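Local coordinates for ribosome inactivating type 1 protein (Iris hollandica, PDB 3MVG) that belongs to the type 1 ribosome-inactivating proteins, single-chain plant proteins named for their ability to inactivate ribosomes, at residues A[168-171]-A[172-175]. Numbering follows the deposited sequence.
Sequences IEQR and VTNN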
# COMPACT_ATOMS: atom_id res chain seq x y z
N ILE A 168 1.38 6.21 3.24
CA ILE A 168 2.00 6.08 4.57
C ILE A 168 1.58 4.75 5.22
O ILE A 168 2.42 4.05 5.79
CB ILE A 168 1.71 7.30 5.47
CG1 ILE A 168 2.10 8.59 4.74
CG2 ILE A 168 2.46 7.16 6.81
CD1 ILE A 168 1.79 9.87 5.49
N GLU A 169 0.30 4.40 5.13
CA GLU A 169 -0.17 3.08 5.54
C GLU A 169 0.72 1.97 4.97
O GLU A 169 1.11 1.04 5.68
CB GLU A 169 -1.61 2.87 5.10
CG GLU A 169 -2.13 1.49 5.41
CD GLU A 169 -3.53 1.25 4.92
OE1 GLU A 169 -4.09 0.18 5.21
OE2 GLU A 169 -4.11 2.15 4.26
N GLN A 170 1.03 2.07 3.68
CA GLN A 170 1.85 1.07 2.98
C GLN A 170 3.21 0.85 3.65
O GLN A 170 3.67 -0.31 3.78
CB GLN A 170 2.06 1.52 1.53
CG GLN A 170 3.06 0.69 0.77
CD GLN A 170 2.42 -0.47 0.09
OE1 GLN A 170 1.85 -1.36 0.73
NE2 GLN A 170 2.50 -0.48 -1.21
N ARG A 171 3.85 1.94 4.07
CA ARG A 171 5.13 1.87 4.77
C ARG A 171 4.99 1.00 6.02
O ARG A 171 5.85 0.16 6.30
CB ARG A 171 5.62 3.27 5.17
CG ARG A 171 5.68 4.29 4.04
CD ARG A 171 6.37 3.73 2.82
NE ARG A 171 6.94 4.77 1.96
CZ ARG A 171 6.33 5.29 0.91
NH1 ARG A 171 5.11 4.89 0.57
NH2 ARG A 171 6.94 6.23 0.19
N VAL A 172 3.90 1.21 6.75
CA VAL A 172 3.62 0.47 7.98
C VAL A 172 3.38 -1.01 7.67
O VAL A 172 4.00 -1.89 8.26
CB VAL A 172 2.43 1.08 8.76
CG1 VAL A 172 2.19 0.32 10.05
CG2 VAL A 172 2.69 2.54 9.07
N THR A 173 2.49 -1.30 6.73
CA THR A 173 2.18 -2.71 6.47
C THR A 173 3.36 -3.46 5.85
O THR A 173 3.51 -4.65 6.10
CB THR A 173 0.89 -2.89 5.65
OG1 THR A 173 1.03 -2.22 4.40
CG2 THR A 173 -0.31 -2.30 6.40
N ASN A 174 4.22 -2.76 5.11
CA ASN A 174 5.45 -3.39 4.59
C ASN A 174 6.41 -3.84 5.69
O ASN A 174 7.36 -4.59 5.44
CB ASN A 174 6.19 -2.42 3.68
CG ASN A 174 5.51 -2.19 2.34
OD1 ASN A 174 4.55 -2.87 1.99
ND2 ASN A 174 6.01 -1.21 1.60
N ASN A 175 6.17 -3.36 6.90
CA ASN A 175 7.03 -3.68 8.03
C ASN A 175 6.35 -4.54 9.09
O ASN A 175 6.93 -4.77 10.15
CB ASN A 175 7.63 -2.40 8.58
CG ASN A 175 8.75 -1.91 7.72
OD1 ASN A 175 9.76 -2.60 7.57
ND2 ASN A 175 8.57 -0.75 7.08
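The carbonyl oxygen of Gln170 gathers groups from the following turn: Asn174 N donates to Gln170 O at 2.8 Å, while Thr173 OG1 lies 3.3 Å from Gln170 O, at best a weak bond. With a chi1 of 60°, Thr173 swings its hydroxyl back over the preceding turn, leaving CG2 3.7 Å from Glu169 O. One residue earlier, Glu169 O accepts Thr173 N at 2.9 Å, a regular i to i+4 helical link. The pattern then changes. Instead of a backbone amide, the side chain of Asn175 serves the next carbonyl: its ND2 donates to Arg171 O at 3.0 Å, with a bent N-H...O angle of 140°, so a side-chain amide takes up a carbonyl near the end of helix 166-173.

The side chains of Gln170 and Asn174 cross at a slant, their amide planes 33° apart. Gln170 runs out with CG anti to its backbone N and then bends at chi2, which sets OE1 3.3 Å from Asn174 OD1, two acceptors that do not bond to each other. This turn supplies part of the subunit interface: OE1 is weakly bonded to Gln170 NE2 of the second subunit, and the amide nitrogens also bind across the dimer, Gln170 NE2 to Arg166 O, Asn174 ND2 to Thr240 O and Asn175 ND2 to Thr240 OG1, all of the second subunit.

On another face, Val172 brings CG2 to 3.6 Å from Ile168 O. It packs on Leu158 and Thr162 of helix 146-164 and on Tyr16 of helix 13-27, the helix to which Glu169 is salt-bridged through Arg24, while Ile168 rests against helices 146-164 and 192-199.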